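PDB 6Z3U: CYCLIN domain-containing protein from Chaetomium thermophilum, which is the cyclin subunit of the CDK-activating kinase complex and probably regulates the activity of its cyclin-dependent kinase partner. Local coordinates for residues A115-R120 and L183-P188. Numbering follows the deposited sequence.
Sequences ATFFKR and LDVKHP
Leu183 O faces the rim of the Phe117 ring, close to the ring plane and 4.0 Å from Phe117 CZ, where the linker between the two helical repeats of the cyclin fold runs past helix 108-124. The CB of Leu183 leaves the backbone away from that helix, and the side chain packs on Phe142 and on Val139 of the neighbouring kinase chain, which suits a branched apolar residue shared between cyclin core and kinase. Asp184 ties the linker to Ser16, its OD1 hydrogen-bonded to Ser16 OG. Val185 turns back toward the helix, and its two methyls divide the work. Val185 CG1, anti to the backbone N (chi1 -169°), lies 3.8 Å from Thr116 CG2, and Val185 CG2 lies 3.4 Å from Phe117 CE1. The extended Arg120 chain carries its guanidinium to the same valine, with Arg120 NH1 3.9 Å from Val185 CG2. A compact beta-branched residue thus fits among a methyl, a ring and a planar cation. Thr116 can stand in the helix with OG1 hydrogen-bonded to Ala112 O, which leaves its methyl for Val185. His187 uses both ring nitrogens, ND1 with Tyr231 OH and NE2 with Thr113 OG1, and between them His187 CE1 stands 4.3 Å from Thr116 OG1.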
ATOM      1  N   ALA A 115     -11.376   8.867   5.409  1.00 38.11           N
ATOM      2  CA  ALA A 115     -12.520   9.529   4.791  1.00 34.49           C
ATOM      3  C   ALA A 115     -12.890   8.869   3.468  1.00 36.19           C
ATOM      4  O   ALA A 115     -14.074   8.654   3.184  1.00 38.77           O
ATOM      5  CB  ALA A 115     -12.214  11.011   4.580  1.00 36.67           C
ATOM      6  N   THR A 116     -11.888   8.532   2.650  1.00 38.15           N
ATOM      7  CA  THR A 116     -12.164   7.907   1.360  1.00 34.82           C
ATOM      8  C   THR A 116     -12.803   6.535   1.535  1.00 40.73           C
ATOM      9  O   THR A 116     -13.751   6.189   0.819  1.00 45.02           O
ATOM     10  CB  THR A 116     -10.877   7.801   0.541  1.00 35.41           C
ATOM     11  OG1 THR A 116     -10.333   9.110   0.331  1.00 35.65           O
ATOM     12  CG2 THR A 116     -11.153   7.148  -0.807  1.00 40.32           C
ATOM     13  N   PHE A 117     -12.296   5.732   2.476  1.00 38.73           N
ATOM     14  CA  PHE A 117     -12.948   4.465   2.787  1.00 39.69           C
ATOM     15  C   PHE A 117     -14.404   4.683   3.185  1.00 39.12           C
ATOM     16  O   PHE A 117     -15.285   3.900   2.811  1.00 42.05           O
ATOM     17  CB  PHE A 117     -12.205   3.739   3.911  1.00 34.70           C
ATOM     18  CG  PHE A 117     -10.880   3.152   3.503  1.00 29.62           C
ATOM     19  CD1 PHE A 117     -10.488   3.110   2.174  1.00 41.47           C
ATOM     20  CD2 PHE A 117     -10.027   2.628   4.462  1.00 32.10           C
ATOM     21  CE1 PHE A 117      -9.271   2.566   1.811  1.00 36.84           C
ATOM     22  CE2 PHE A 117      -8.809   2.080   4.106  1.00 39.46           C
ATOM     23  CZ  PHE A 117      -8.430   2.050   2.778  1.00 38.92           C
ATOM     24  N   PHE A 118     -14.674   5.739   3.955  1.00 41.52           N
ATOM     25  CA  PHE A 118     -16.044   6.023   4.367  1.00 37.46           C
ATOM     26  C   PHE A 118     -16.917   6.338   3.157  1.00 40.88           C
ATOM     27  O   PHE A 118     -18.017   5.793   3.014  1.00 43.09           O
ATOM     28  CB  PHE A 118     -16.052   7.174   5.374  1.00 34.64           C
ATOM     29  CG  PHE A 118     -17.405   7.453   5.967  1.00 44.46           C
ATOM     30  CD1 PHE A 118     -17.858   6.735   7.061  1.00 35.24           C
ATOM     31  CD2 PHE A 118     -18.211   8.454   5.449  1.00 48.62           C
ATOM     32  CE1 PHE A 118     -19.097   6.992   7.609  1.00 38.80           C
ATOM     33  CE2 PHE A 118     -19.449   8.719   5.996  1.00 38.56           C
ATOM     34  CZ  PHE A 118     -19.893   7.987   7.078  1.00 44.91           C
ATOM     35  N   LYS A 119     -16.435   7.210   2.266  1.00 43.44           N
ATOM     36  CA  LYS A 119     -17.212   7.552   1.079  1.00 44.78           C
ATOM     37  C   LYS A 119     -17.388   6.345   0.169  1.00 42.52           C
ATOM     38  O   LYS A 119     -18.460   6.143  -0.412  1.00 44.40           O
ATOM     39  CB  LYS A 119     -16.538   8.690   0.310  1.00 45.36           C
ATOM     40  CG  LYS A 119     -16.493  10.016   1.043  1.00 40.22           C
ATOM     41  CD  LYS A 119     -15.810  11.086   0.199  1.00 40.65           C
ATOM     42  CE  LYS A 119     -16.815  11.934  -0.571  1.00 48.24           C
ATOM     43  NZ  LYS A 119     -17.859  12.548   0.302  1.00 63.10           N
ATOM     44  N   ARG A 120     -16.341   5.532   0.031  1.00 40.11           N
ATOM     45  CA  ARG A 120     -16.438   4.350  -0.815  1.00 45.77           C
ATOM     46  C   ARG A 120     -17.367   3.305  -0.214  1.00 49.63           C
ATOM     47  O   ARG A 120     -18.061   2.597  -0.953  1.00 52.90           O
ATOM     48  CB  ARG A 120     -15.046   3.757  -1.032  1.00 43.19           C
ATOM     49  CG  ARG A 120     -14.133   4.605  -1.900  1.00 36.32           C
ATOM     50  CD  ARG A 120     -12.791   3.928  -2.067  1.00 41.98           C
ATOM     51  NE  ARG A 120     -11.866   4.710  -2.877  1.00 45.90           N
ATOM     52  CZ  ARG A 120     -10.649   4.303  -3.215  1.00 47.10           C
ATOM     53  NH1 ARG A 120     -10.206   3.119  -2.809  1.00 38.80           N
ATOM     54  NH2 ARG A 120      -9.874   5.078  -3.959  1.00 56.24           N
ATOM     55  N   LEU A 183      -7.127  -1.190  -0.879  1.00 38.11           N
ATOM     56  CA  LEU A 183      -6.531  -0.487   0.250  1.00 36.97           C
ATOM     57  C   LEU A 183      -5.538   0.594  -0.160  1.00 43.18           C
ATOM     58  O   LEU A 183      -5.138   1.396   0.692  1.00 35.42           O
ATOM     59  CB  LEU A 183      -5.831  -1.487   1.178  1.00 29.04           C
ATOM     60  CG  LEU A 183      -6.717  -2.184   2.211  1.00 30.52           C
ATOM     61  CD1 LEU A 183      -8.005  -2.687   1.590  1.00 29.26           C
ATOM     62  CD2 LEU A 183      -5.961  -3.328   2.862  1.00 35.26           C
ATOM     63  N   ASP A 184      -5.136   0.639  -1.429  1.00 49.99           N
ATOM     64  CA  ASP A 184      -4.158   1.616  -1.909  1.00 44.70           C
ATOM     65  C   ASP A 184      -4.906   2.843  -2.415  1.00 56.60           C
ATOM     66  O   ASP A 184      -5.453   2.841  -3.521  1.00 55.93           O
ATOM     67  CB  ASP A 184      -3.268   1.011  -2.991  1.00 43.27           C
ATOM     68  CG  ASP A 184      -4.054   0.503  -4.191  1.00 50.97           C
ATOM     69  OD1 ASP A 184      -5.114  -0.130  -3.994  1.00 60.30           O
ATOM     70  OD2 ASP A 184      -3.605   0.733  -5.333  1.00 49.46           O
ATOM     71  N   VAL A 185      -4.933   3.897  -1.599  1.00 63.03           N
ATOM     72  CA  VAL A 185      -5.588   5.152  -1.940  1.00 49.93           C
ATOM     73  C   VAL A 185      -4.513   6.203  -2.182  1.00 47.94           C
ATOM     74  O   VAL A 185      -3.537   6.293  -1.429  1.00 43.98           O
ATOM     75  CB  VAL A 185      -6.553   5.619  -0.835  1.00 44.77           C
ATOM     76  CG1 VAL A 185      -7.403   6.775  -1.335  1.00 54.48           C
ATOM     77  CG2 VAL A 185      -7.423   4.466  -0.358  1.00 50.95           C
ATOM     78  N   LYS A 186      -4.703   7.003  -3.225  1.00 48.01           N
ATOM     79  CA  LYS A 186      -3.703   7.956  -3.684  1.00 50.66           C
ATOM     80  C   LYS A 186      -4.164   9.359  -3.324  1.00 48.24           C
ATOM     81  O   LYS A 186      -5.277   9.761  -3.678  1.00 50.86           O
ATOM     82  CB  LYS A 186      -3.481   7.824  -5.191  1.00 54.10           C
ATOM     83  CG  LYS A 186      -3.026   6.433  -5.609  1.00 54.28           C
ATOM     84  CD  LYS A 186      -2.961   6.289  -7.116  1.00 55.08           C
ATOM     85  CE  LYS A 186      -2.285   4.986  -7.513  1.00 70.66           C
ATOM     86  NZ  LYS A 186      -0.915   4.854  -6.936  1.00 58.67           N
ATOM     87  N   HIS A 187      -3.316  10.091  -2.615  1.00 45.17           N
ATOM     88  CA  HIS A 187      -3.646  11.421  -2.135  1.00 49.46           C
ATOM     89  C   HIS A 187      -2.776  12.477  -2.803  1.00 51.42           C
ATOM     90  O   HIS A 187      -1.676  12.181  -3.282  1.00 44.10           O
ATOM     91  CB  HIS A 187      -3.467  11.499  -0.613  1.00 49.17           C
ATOM     92  CG  HIS A 187      -4.271  10.484   0.136  1.00 45.97           C
ATOM     93  ND1 HIS A 187      -5.646  10.425   0.065  1.00 41.22           N
ATOM     94  CD2 HIS A 187      -3.893   9.484   0.968  1.00 44.76           C
ATOM     95  CE1 HIS A 187      -6.082   9.433   0.821  1.00 42.96           C
ATOM     96  NE2 HIS A 187      -5.038   8.847   1.381  1.00 54.96           N
ATOM     97  N   PRO A 188      -3.231  13.731  -2.839  1.00 51.76           N
ATOM     98  CA  PRO A 188      -2.458  14.793  -3.508  1.00 51.66           C
ATOM     99  C   PRO A 188      -1.562  15.614  -2.587  1.00 49.54           C
ATOM    100  O   PRO A 188      -0.984  16.599  -3.058  1.00 43.30           O
ATOM    101  CB  PRO A 188      -3.569  15.678  -4.091  1.00 47.40           C
ATOM    102  CG  PRO A 188      -4.868  15.271  -3.373  1.00 48.51           C
ATOM    103  CD  PRO A 188      -4.507  14.257  -2.332  1.00 50.60           C
TER